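Local coordinates for protein prophenoloxidase b (Marsupenaeus japonicus, PDB 3WKY) that is a type 3 copper phenoloxidase precursor that, once activated, probably hydroxylates monophenols and oxidises o-diphenols at its dicopper centre, at residues 496-501 with 537-542. Sequence-based numbering, arbitrary orientation. Where two conformers were deposited one is given.
Sequences SDFKRM and PIAPGI. With NAG (2-acetamido-2-deoxy-beta-D-glucopyranose), chain E.
Lys499 and Ile538 form a single antiparallel bridge, a hydrogen-bonded pair, at the surface of the hemocyanin-type Ig-like domain. Lys499 N donates to Ile538 O at 2.9 Å, and Ile538 N returns a shorter, nearly straight bond to Lys499 O, 2.6 Å at 173°. Both carbonyls take a second, softer contact: Phe498 CA approaches Ile538 O at 3.3 Å, and Pro537 CA lies against Lys499 O. Ile538 O also accepts from Asn493 ND2. The bridge pairs two neighbouring connections, 485-493 to 501-509 and 528-534 to 541-548, each running between the mixed sheet and the three-stranded sheet. Phe498 CG stands anti to its own carbonyl carbon (chi1 -81°), which lays the ring over Ala539: Ala539 CA sits 3.9 Å from the ring centroid in a CH-pi contact, and Ala539 CB touches Phe498 CE2 at 3.5 Å. Pro540 CD lies over a face of this ring, displaced from its centre. On the buried side, Met501 CG packs on Ile538 CG1 at 4.1 Å. The Lys499 side chain turns off from the bridge, bent at chi2 (-69°) and then extended, and its NZ donates to O5 of the glycan's N-acetylglucosamine, probably carried by Asn422, at 2.8 Å.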
ATOM      1  N   SER A 496       2.247 -36.810 -61.779  1.00 30.64           N
ATOM      2  CA  SER A 496       1.834 -37.881 -62.685  0.56 36.06           C
ATOM      3  C   SER A 496       1.362 -39.128 -61.940  1.00 39.74           C
ATOM      4  O   SER A 496       1.031 -40.141 -62.555  1.00 35.50           O
ATOM      5  CB  SER A 496       2.970 -38.241 -63.646  0.56 35.59           C
ATOM      6  OG  SER A 496       4.056 -38.829 -62.954  0.56 31.93           O
ATOM      7  N   ASP A 497       1.325 -39.063 -60.613  1.00 30.70           N
ATOM      8  CA  ASP A 497       0.791 -40.200 -59.880  0.63 36.45           C
ATOM      9  C   ASP A 497      -0.180 -39.783 -58.792  1.00 38.62           C
ATOM     10  O   ASP A 497      -0.396 -38.592 -58.558  1.00 31.22           O
ATOM     11  CB  ASP A 497       1.902 -41.090 -59.318  0.63 39.58           C
ATOM     12  CG  ASP A 497       1.511 -42.565 -59.292  0.63 36.71           C
ATOM     13  OD1 ASP A 497       0.297 -42.874 -59.317  0.63 28.83           O
ATOM     14  OD2 ASP A 497       2.422 -43.418 -59.238  0.63 45.79           O
ATOM     15  N   PHE A 498      -0.819 -40.776 -58.182  1.00 30.14           N
ATOM     16  CA  PHE A 498      -1.778 -40.525 -57.120  1.00 33.92           C
ATOM     17  C   PHE A 498      -1.017 -39.995 -55.914  1.00 29.55           C
ATOM     18  O   PHE A 498       0.111 -40.420 -55.653  1.00 27.48           O
ATOM     19  CB  PHE A 498      -2.516 -41.807 -56.743  1.00 31.72           C
ATOM     20  CG  PHE A 498      -3.643 -42.149 -57.668  1.00 29.15           C
ATOM     21  CD1 PHE A 498      -3.393 -42.737 -58.899  1.00 39.17           C
ATOM     22  CD2 PHE A 498      -4.956 -41.876 -57.312  1.00 27.59           C
ATOM     23  CE1 PHE A 498      -4.434 -43.047 -59.758  1.00 33.37           C
ATOM     24  CE2 PHE A 498      -6.003 -42.185 -58.168  1.00 39.88           C
ATOM     25  CZ  PHE A 498      -5.738 -42.771 -59.396  1.00 36.25           C
ATOM     26  N   LYS A 499      -1.630 -39.071 -55.181  1.00 27.57           N
ATOM     27  CA  LYS A 499      -0.968 -38.486 -54.019  1.00 31.16           C
ATOM     28  C   LYS A 499      -1.899 -38.549 -52.818  1.00 27.77           C
ATOM     29  O   LYS A 499      -3.096 -38.285 -52.943  1.00 34.95           O
ATOM     30  CB  LYS A 499      -0.586 -37.030 -54.294  1.00 30.97           C
ATOM     31  CG  LYS A 499       0.507 -36.820 -55.340  1.00 29.57           C
ATOM     32  CD  LYS A 499       1.857 -37.297 -54.835  1.00 28.22           C
ATOM     33  CE  LYS A 499       2.951 -36.987 -55.845  1.00 45.98           C
ATOM     34  NZ  LYS A 499       4.259 -37.552 -55.423  1.00 46.98           N
ATOM     35  N   ARG A 500      -1.350 -38.926 -51.668  1.00 31.51           N
ATOM     36  CA  ARG A 500      -2.095 -38.890 -50.416  1.00 34.69           C
ATOM     37  C   ARG A 500      -1.867 -37.523 -49.787  1.00 25.97           C
ATOM     38  O   ARG A 500      -0.770 -36.964 -49.879  1.00 26.38           O
ATOM     39  CB  ARG A 500      -1.588 -39.948 -49.439  1.00 36.10           C
ATOM     40  CG  ARG A 500      -1.718 -41.388 -49.893  1.00 52.24           C
ATOM     41  CD  ARG A 500      -1.312 -42.349 -48.771  1.00 56.84           C
ATOM     42  NE  ARG A 500      -0.058 -41.961 -48.126  1.00 41.94           N
ATOM     43  CZ  ARG A 500       1.147 -42.138 -48.665  1.00 53.87           C
ATOM     44  NH1 ARG A 500       1.259 -42.694 -49.866  1.00 65.47           N
ATOM     45  NH2 ARG A 500       2.240 -41.759 -48.012  1.00 45.17           N
ATOM     46  N   MET A 501      -2.893 -36.980 -49.151  1.00 25.92           N
ATOM     47  CA  MET A 501      -2.683 -35.748 -48.415  1.00 30.97           C
ATOM     48  C   MET A 501      -3.513 -35.687 -47.145  1.00 22.48           C
ATOM     49  O   MET A 501      -4.512 -36.404 -47.000  1.00 22.24           O
ATOM     50  CB  MET A 501      -2.986 -34.554 -49.301  1.00 31.67           C
ATOM     51  CG  MET A 501      -4.407 -34.496 -49.716  1.00 42.92           C
ATOM     52  SD  MET A 501      -5.056 -32.925 -49.187  1.00 57.75           S
ATOM     53  CE  MET A 501      -5.883 -32.439 -50.685  1.00 29.88           C
ATOM     54  N   PRO A 537      -6.508 -41.078 -51.644  1.00 37.02           N
ATOM     55  CA  PRO A 537      -5.492 -40.671 -52.625  1.00 40.57           C
ATOM     56  C   PRO A 537      -6.089 -39.769 -53.707  1.00 35.68           C
ATOM     57  O   PRO A 537      -7.212 -40.011 -54.158  1.00 32.65           O
ATOM     58  CB  PRO A 537      -5.052 -42.002 -53.235  1.00 39.79           C
ATOM     59  CG  PRO A 537      -5.256 -42.990 -52.133  1.00 44.08           C
ATOM     60  CD  PRO A 537      -6.488 -42.532 -51.395  1.00 39.02           C
ATOM     61  N   ILE A 538      -5.355 -38.729 -54.093  1.00 31.26           N
ATOM     62  CA  ILE A 538      -5.830 -37.769 -55.079  1.00 25.56           C
ATOM     63  C   ILE A 538      -5.242 -38.132 -56.444  1.00 22.66           C
ATOM     64  O   ILE A 538      -4.022 -38.214 -56.592  1.00 27.05           O
ATOM     65  CB  ILE A 538      -5.381 -36.327 -54.707  1.00 28.15           C
ATOM     66  CG1 ILE A 538      -5.798 -35.979 -53.272  1.00 37.42           C
ATOM     67  CG2 ILE A 538      -5.961 -35.304 -55.667  1.00 26.16           C
ATOM     68  CD1 ILE A 538      -7.286 -35.857 -53.095  1.00 36.54           C
ATOM     69  N   ALA A 539      -6.108 -38.368 -57.422  1.00 27.82           N
ATOM     70  CA  ALA A 539      -5.665 -38.671 -58.785  1.00 28.72           C
ATOM     71  C   ALA A 539      -5.029 -37.437 -59.401  1.00 34.71           C
ATOM     72  O   ALA A 539      -5.378 -36.308 -59.033  1.00 27.44           O
ATOM     73  CB  ALA A 539      -6.845 -39.119 -59.635  1.00 30.20           C
ATOM     74  N   PRO A 540      -4.108 -37.640 -60.357  1.00 37.70           N
ATOM     75  CA  PRO A 540      -3.604 -36.499 -61.124  1.00 27.41           C
ATOM     76  C   PRO A 540      -4.770 -35.659 -61.622  1.00 27.85           C
ATOM     77  O   PRO A 540      -5.791 -36.217 -62.034  1.00 35.58           O
ATOM     78  CB  PRO A 540      -2.880 -37.170 -62.293  1.00 27.32           C
ATOM     79  CG  PRO A 540      -2.348 -38.436 -61.684  1.00 25.93           C
ATOM     80  CD  PRO A 540      -3.423 -38.896 -60.717  1.00 33.45           C
ATOM     81  N   GLY A 541      -4.640 -34.338 -61.541  1.00 25.52           N
ATOM     82  CA  GLY A 541      -5.725 -33.447 -61.904  1.00 26.81           C
ATOM     83  C   GLY A 541      -6.474 -32.847 -60.721  1.00 34.59           C
ATOM     84  O   GLY A 541      -6.036 -32.919 -59.567  1.00 26.90           O
ATOM     85  N   ILE A 542      -7.631 -32.271 -61.025  1.00 32.82           N
ATOM     86  CA  ILE A 542      -8.434 -31.546 -60.046  0.55 31.15           C
ATOM     87  C   ILE A 542      -9.340 -32.467 -59.228  1.00 38.06           C
ATOM     88  O   ILE A 542      -9.905 -33.420 -59.751  1.00 27.59           O
ATOM     89  CB  ILE A 542      -9.262 -30.443 -60.749  0.45 32.91           C
ATOM     90  CG1 ILE A 542      -8.343 -29.286 -61.146  0.55 34.98           C
ATOM     91  CG2 ILE A 542     -10.399 -29.943 -59.871  0.55 33.67           C
ATOM     92  CD1 ILE A 542      -9.073 -28.070 -61.662  0.55 39.63           C
TER
HETATM   93  C1  NAG E 701       6.102 -34.833 -53.574  1.00 46.29           C
HETATM   94  C2  NAG E 701       7.109 -34.337 -52.520  1.00 59.34           C
HETATM   95  C3  NAG E 701       8.246 -35.300 -52.157  1.00 63.82           C
HETATM   96  C4  NAG E 701       7.983 -36.762 -52.498  1.00 66.46           C
HETATM   97  C5  NAG E 701       7.348 -36.843 -53.869  1.00 61.42           C
HETATM   98  C6  NAG E 701       7.191 -38.295 -54.312  1.00 63.53           C
HETATM   99  C7  NAG E 701       7.283 -31.887 -52.695  1.00 54.38           C
HETATM  100  C8  NAG E 701       7.194 -30.909 -53.830  1.00 57.50           C
HETATM  101  N2  NAG E 701       7.729 -33.108 -52.996  1.00 52.78           N
HETATM  102  O3  NAG E 701       8.495 -35.203 -50.772  1.00 65.18           O
HETATM  103  O4  NAG E 701       9.192 -37.488 -52.495  1.00 69.93           O
HETATM  104  O5  NAG E 701       6.086 -36.235 -53.766  1.00 60.03           O
HETATM  105  O6  NAG E 701       6.478 -39.009 -53.324  1.00 64.87           O
HETATM  106  O7  NAG E 701       6.957 -31.534 -51.561  1.00 49.69           O